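PDB 5W5P: tail fiber protein from Acinetobacter phage AM24, which probably recognises, and may degrade, the capsular polysaccharide of its Acinetobacter baumannii host as a trimeric tailspike. Local coordinates for residues V221-G233 and Q247-T261. Sequence-based numbering, arbitrary orientation.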
loop_
_atom_site.group_PDB
_atom_site.type_symbol
_atom_site.label_atom_id
_atom_site.label_comp_id
_atom_site.label_asym_id
_atom_site.label_seq_id
_atom_site.Cartn_x
_atom_site.Cartn_y
_atom_site.Cartn_z
ATOM N N VAL A 221 -25.331 -5.119 1.112
ATOM C CA VAL A 221 -25.098 -4.551 2.434
ATOM C C VAL A 221 -25.777 -3.190 2.514
ATOM O O VAL A 221 -25.561 -2.327 1.654
ATOM C CB VAL A 221 -23.593 -4.434 2.735
ATOM C CG1 VAL A 221 -23.362 -3.581 3.980
ATOM C CG2 VAL A 221 -22.969 -5.816 2.907
ATOM N N ASN A 222 -26.598 -3.003 3.546
ATOM C CA ASN A 222 -27.167 -1.696 3.868
ATOM C C ASN A 222 -26.133 -0.935 4.681
ATOM O O ASN A 222 -25.972 -1.174 5.881
ATOM C CB ASN A 222 -28.474 -1.841 4.640
ATOM C CG ASN A 222 -29.224 -0.528 4.770
ATOM O OD1 ASN A 222 -28.621 0.546 4.830
ATOM N ND2 ASN A 222 -30.550 -0.608 4.816
ATOM N N GLY A 223 -25.424 -0.013 4.027
ATOM C CA GLY A 223 -24.376 0.741 4.691
ATOM C C GLY A 223 -24.868 1.784 5.672
ATOM O O GLY A 223 -24.047 2.348 6.405
ATOM N N ASP A 224 -26.175 2.068 5.690
ATOM C CA ASP A 224 -26.727 2.949 6.714
ATOM C C ASP A 224 -26.649 2.318 8.093
ATOM O O ASP A 224 -26.589 3.038 9.098
ATOM C CB ASP A 224 -28.188 3.287 6.408
ATOM C CG ASP A 224 -28.347 4.271 5.272
ATOM O OD1 ASP A 224 -27.714 5.352 5.305
ATOM O OD2 ASP A 224 -29.123 3.963 4.344
ATOM N N ARG A 225 -26.671 0.980 8.166
ATOM C CA ARG A 225 -26.842 0.259 9.424
ATOM C C ARG A 225 -25.738 -0.738 9.732
ATOM O O ARG A 225 -25.710 -1.265 10.849
ATOM C CB ARG A 225 -28.186 -0.490 9.438
ATOM C CG ARG A 225 -29.366 0.341 9.003
ATOM C CD ARG A 225 -29.470 1.645 9.784
ATOM N NE ARG A 225 -30.669 2.403 9.438
ATOM C CZ ARG A 225 -31.002 3.564 9.990
ATOM N NH1 ARG A 225 -30.219 4.109 10.912
ATOM N NH2 ARG A 225 -32.109 4.192 9.608
ATOM N N LEU A 226 -24.831 -1.003 8.794
ATOM C CA LEU A 226 -23.760 -1.978 8.973
ATOM C C LEU A 226 -22.425 -1.250 8.898
ATOM O O LEU A 226 -22.032 -0.778 7.825
ATOM C CB LEU A 226 -23.852 -3.081 7.917
ATOM C CG LEU A 226 -25.106 -3.956 8.031
ATOM C CD1 LEU A 226 -25.074 -5.142 7.070
ATOM C CD2 LEU A 226 -25.281 -4.431 9.460
ATOM N N TYR A 227 -21.742 -1.150 10.036
ATOM C CA TYR A 227 -20.425 -0.538 10.133
ATOM C C TYR A 227 -19.382 -1.608 10.425
ATOM O O TYR A 227 -19.706 -2.723 10.842
ATOM C CB TYR A 227 -20.378 0.527 11.236
ATOM C CG TYR A 227 -21.384 1.652 11.103
ATOM C CD1 TYR A 227 -21.981 1.942 9.881
ATOM C CD2 TYR A 227 -21.721 2.440 12.205
ATOM C CE1 TYR A 227 -22.897 2.970 9.761
ATOM C CE2 TYR A 227 -22.637 3.478 12.092
ATOM C CZ TYR A 227 -23.222 3.735 10.870
ATOM O OH TYR A 227 -24.131 4.757 10.738
ATOM N N ASN A 228 -18.118 -1.244 10.219
ATOM C CA ASN A 228 -16.982 -2.133 10.448
ATOM C C ASN A 228 -17.183 -3.460 9.714
ATOM O O ASN A 228 -17.277 -4.533 10.313
ATOM C CB ASN A 228 -16.748 -2.352 11.946
ATOM C CG ASN A 228 -16.337 -1.077 12.675
ATOM O OD1 ASN A 228 -16.604 0.033 12.217
ATOM N ND2 ASN A 228 -15.695 -1.238 13.825
ATOM N N VAL A 229 -17.247 -3.364 8.387
ATOM C CA VAL A 229 -17.592 -4.485 7.522
ATOM C C VAL A 229 -16.376 -4.860 6.689
ATOM O O VAL A 229 -15.790 -4.005 6.014
ATOM C CB VAL A 229 -18.785 -4.145 6.612
ATOM C CG1 VAL A 229 -19.198 -5.368 5.798
ATOM C CG2 VAL A 229 -19.949 -3.624 7.438
ATOM N N ASN A 230 -16.009 -6.138 6.725
ATOM C CA ASN A 230 -14.997 -6.707 5.839
ATOM C C ASN A 230 -15.721 -7.539 4.783
ATOM O O ASN A 230 -16.224 -8.628 5.074
ATOM C CB ASN A 230 -13.997 -7.555 6.623
ATOM C CG ASN A 230 -12.917 -6.726 7.288
ATOM O OD1 ASN A 230 -12.484 -5.705 6.758
ATOM N ND2 ASN A 230 -12.477 -7.163 8.460
HETATM N N MSE A 231 -15.788 -7.018 3.561
HETATM C CA MSE A 231 -16.320 -7.768 2.427
HETATM C C MSE A 231 -15.184 -8.350 1.603
HETATM O O MSE A 231 -14.539 -7.628 0.849
HETATM C CB MSE A 231 -17.187 -6.882 1.539
HETATM C CG MSE A 231 -18.396 -6.314 2.227
HETATM SE SE MSE A 231 -19.513 -5.263 1.035
HETATM C CE MSE A 231 -20.561 -6.673 0.199
ATOM N N LYS A 232 -14.942 -9.653 1.738
ATOM C CA LYS A 232 -13.799 -10.287 1.102
ATOM C C LYS A 232 -14.173 -11.675 0.597
ATOM O O LYS A 232 -14.988 -12.379 1.205
ATOM C CB LYS A 232 -12.603 -10.384 2.068
ATOM C CG LYS A 232 -12.026 -9.036 2.517
ATOM C CD LYS A 232 -11.294 -9.139 3.853
ATOM C CE LYS A 232 -10.081 -10.064 3.762
ATOM N NZ LYS A 232 -9.562 -10.467 5.116
ATOM N N GLY A 233 -13.563 -12.061 -0.527
ATOM C CA GLY A 233 -13.665 -13.413 -1.037
ATOM C C GLY A 233 -14.949 -13.756 -1.754
ATOM O O GLY A 233 -15.162 -14.931 -2.074
ATOM N N GLN A 247 -29.816 7.093 4.101
ATOM C CA GLN A 247 -30.622 7.593 5.206
ATOM C C GLN A 247 -29.850 8.637 5.999
ATOM O O GLN A 247 -28.846 8.294 6.645
ATOM C CB GLN A 247 -31.058 6.448 6.121
ATOM C CG GLN A 247 -32.153 5.567 5.540
ATOM C CD GLN A 247 -33.417 6.342 5.205
ATOM O OE1 GLN A 247 -33.792 7.281 5.913
ATOM N NE2 GLN A 247 -34.088 5.942 4.127
ATOM N N PRO A 248 -30.269 9.903 5.991
ATOM C CA PRO A 248 -29.595 10.906 6.824
ATOM C C PRO A 248 -29.734 10.577 8.303
ATOM O O PRO A 248 -30.801 10.175 8.773
ATOM C CB PRO A 248 -30.320 12.213 6.472
ATOM C CG PRO A 248 -31.055 11.929 5.193
ATOM C CD PRO A 248 -31.394 10.476 5.235
ATOM N N ARG A 249 -28.639 10.748 9.035
ATOM C CA ARG A 249 -28.632 10.476 10.464
ATOM C C ARG A 249 -27.425 11.157 11.090
ATOM O O ARG A 249 -26.458 11.499 10.404
ATOM C CB ARG A 249 -28.607 8.975 10.746
ATOM C CG ARG A 249 -27.324 8.302 10.325
ATOM C CD ARG A 249 -27.547 6.834 10.044
ATOM N NE ARG A 249 -26.314 6.181 9.626
ATOM C CZ ARG A 249 -25.908 6.083 8.367
ATOM N NH1 ARG A 249 -26.648 6.588 7.386
ATOM N NH2 ARG A 249 -24.764 5.470 8.089
ATOM N N ARG A 250 -27.502 11.351 12.405
ATOM C CA ARG A 250 -26.438 11.974 13.207
ATOM C C ARG A 250 -26.168 13.366 12.639
ATOM O O ARG A 250 -27.124 14.139 12.466
ATOM C CB ARG A 250 -25.240 11.039 13.256
ATOM C CG ARG A 250 -25.452 9.849 14.158
ATOM C CD ARG A 250 -24.519 9.899 15.349
ATOM N NE ARG A 250 -23.228 9.292 15.044
ATOM C CZ ARG A 250 -22.061 9.914 15.169
ATOM N NH1 ARG A 250 -22.020 11.169 15.596
ATOM N NH2 ARG A 250 -20.934 9.280 14.871
ATOM N N ASN A 251 -24.917 13.723 12.342
ATOM C CA ASN A 251 -24.555 15.046 11.856
ATOM C C ASN A 251 -24.614 15.164 10.340
ATOM O O ASN A 251 -24.128 16.161 9.795
ATOM C CB ASN A 251 -23.142 15.415 12.323
ATOM C CG ASN A 251 -22.884 15.047 13.770
ATOM O OD1 ASN A 251 -23.499 15.598 14.680
ATOM N ND2 ASN A 251 -21.962 14.113 13.988
ATOM N N GLU A 252 -25.176 14.178 9.646
ATOM C CA GLU A 252 -25.140 14.141 8.192
ATOM C C GLU A 252 -26.524 14.376 7.608
ATOM O O GLU A 252 -27.525 13.877 8.131
ATOM C CB GLU A 252 -24.588 12.805 7.694
ATOM C CG GLU A 252 -23.227 12.454 8.261
ATOM C CD GLU A 252 -22.193 13.542 8.029
ATOM O OE1 GLU A 252 -22.208 14.175 6.948
ATOM O OE2 GLU A 252 -21.357 13.756 8.931
ATOM N N THR A 253 -26.571 15.140 6.519
ATOM C CA THR A 253 -27.811 15.433 5.814
ATOM C C THR A 253 -28.081 14.457 4.680
ATOM O O THR A 253 -29.116 14.567 4.015
ATOM C CB THR A 253 -27.786 16.865 5.272
ATOM O OG1 THR A 253 -26.565 17.086 4.552
ATOM C CG2 THR A 253 -27.875 17.863 6.414
ATOM N N THR A 254 -27.167 13.524 4.433
ATOM C CA THR A 254 -27.367 12.421 3.506
ATOM C C THR A 254 -26.971 11.128 4.204
ATOM O O THR A 254 -26.438 11.137 5.317
ATOM C CB THR A 254 -26.541 12.589 2.221
ATOM O OG1 THR A 254 -25.152 12.402 2.519
ATOM C CG2 THR A 254 -26.744 13.967 1.621
ATOM N N GLY A 255 -27.234 10.004 3.541
ATOM C CA GLY A 255 -26.693 8.749 4.007
ATOM C C GLY A 255 -25.180 8.722 3.911
ATOM O O GLY A 255 -24.556 9.521 3.216
ATOM N N TYR A 256 -24.575 7.784 4.629
ATOM C CA TYR A 256 -23.132 7.635 4.576
ATOM C C TYR A 256 -22.743 6.210 4.935
ATOM O O TYR A 256 -23.504 5.471 5.562
ATOM C CB TYR A 256 -22.428 8.628 5.506
ATOM C CG TYR A 256 -22.767 8.487 6.971
ATOM C CD1 TYR A 256 -23.861 9.146 7.515
ATOM C CD2 TYR A 256 -21.978 7.714 7.812
ATOM C CE1 TYR A 256 -24.168 9.032 8.857
ATOM C CE2 TYR A 256 -22.277 7.587 9.154
ATOM C CZ TYR A 256 -23.372 8.251 9.674
ATOM O OH TYR A 256 -23.672 8.129 11.012
ATOM N N VAL A 257 -21.538 5.835 4.517
ATOM C CA VAL A 257 -20.934 4.560 4.873
ATOM C C VAL A 257 -19.808 4.838 5.857
ATOM O O VAL A 257 -19.190 5.911 5.841
ATOM C CB VAL A 257 -20.424 3.799 3.628
ATOM C CG1 VAL A 257 -21.564 3.568 2.636
ATOM C CG2 VAL A 257 -19.280 4.544 2.966
ATOM N N GLN A 258 -19.550 3.874 6.738
ATOM C CA GLN A 258 -18.545 4.066 7.775
ATOM C C GLN A 258 -17.776 2.771 7.986
ATOM O O GLN A 258 -18.368 1.742 8.324
ATOM C CB GLN A 258 -19.195 4.544 9.077
ATOM C CG GLN A 258 -18.298 4.469 10.281
ATOM C CD GLN A 258 -18.992 4.916 11.552
ATOM O OE1 GLN A 258 -18.618 4.508 12.649
ATOM N NE2 GLN A 258 -19.993 5.779 11.413
ATOM N N SER A 259 -16.462 2.826 7.777
ATOM C CA SER A 259 -15.557 1.702 8.000
ATOM C C SER A 259 -16.021 0.459 7.239
ATOM O O SER A 259 -16.444 -0.543 7.813
ATOM C CB SER A 259 -15.414 1.406 9.497
ATOM O OG SER A 259 -14.736 2.449 10.171
ATOM N N VAL A 260 -15.929 0.564 5.915
ATOM C CA VAL A 260 -16.252 -0.529 5.005
ATOM C C VAL A 260 -14.998 -0.847 4.202
ATOM O O VAL A 260 -14.419 0.047 3.573
ATOM C CB VAL A 260 -17.427 -0.176 4.077
ATOM C CG1 VAL A 260 -17.616 -1.260 3.009
ATOM C CG2 VAL A 260 -18.702 0.012 4.884
ATOM N N THR A 261 -14.574 -2.111 4.238
ATOM C CA THR A 261 -13.412 -2.589 3.500
ATOM C C THR A 261 -13.879 -3.632 2.496
ATOM O O THR A 261 -14.393 -4.685 2.887
ATOM C CB THR A 261 -12.360 -3.184 4.440
ATOM O OG1 THR A 261 -11.852 -2.161 5.305
ATOM C CG2 THR A 261 -11.205 -3.796 3.647
HETATM O O HOH W 1 -21.579 1.745 6.353
HETATM O O HOH W 2 -16.306 2.815 12.822
HETATM O O HOH W 3 -10.136 -4.576 7.034
#
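Arg249 sets CG between its backbone N and carbonyl carbon (chi1 67°) and runs extended to NE, while Tyr227 sets CG anti to its carbonyl carbon (chi1 -57°), and the two side chains approach from opposite directions, ring and guanidinium nearly coplanar, between successive coils of a right-handed parallel beta-helix, the fold expected of a tailspike. The guanidinium grips the phenol side-on: NE and NH2 both donate to Tyr227 OH, each at 2.8 Å, with the oxygen in the guanidinium plane. NH1 forms a salt bridge to Asp224 OD1 at 2.6 Å, and the same oxygen takes Gln247 N from above the carboxylate plane. Within its own segment, NH1 also reaches Gln247 O and NH2 reaches Tyr256 O, so several bonds fix the group's rotation; the Tyr256 ring lies over one face, CE1 above its centre. Asp196 also bonds the Tyr227 hydroxyl. Gln258 lies over one face of the Tyr227 ring, its amide nearly parallel (19°) and its CB 4.1 Å from the ring centroid. Beyond the corners at Asn228 and Ser259, Val229 and Asn230 pair in parallel with Val260 and Thr261. This ladder runs from Val229 N to Ser259 O, then Thr261 N to Val229 O, and continues with Met231 N donating to Thr261 O at 2.8 Å.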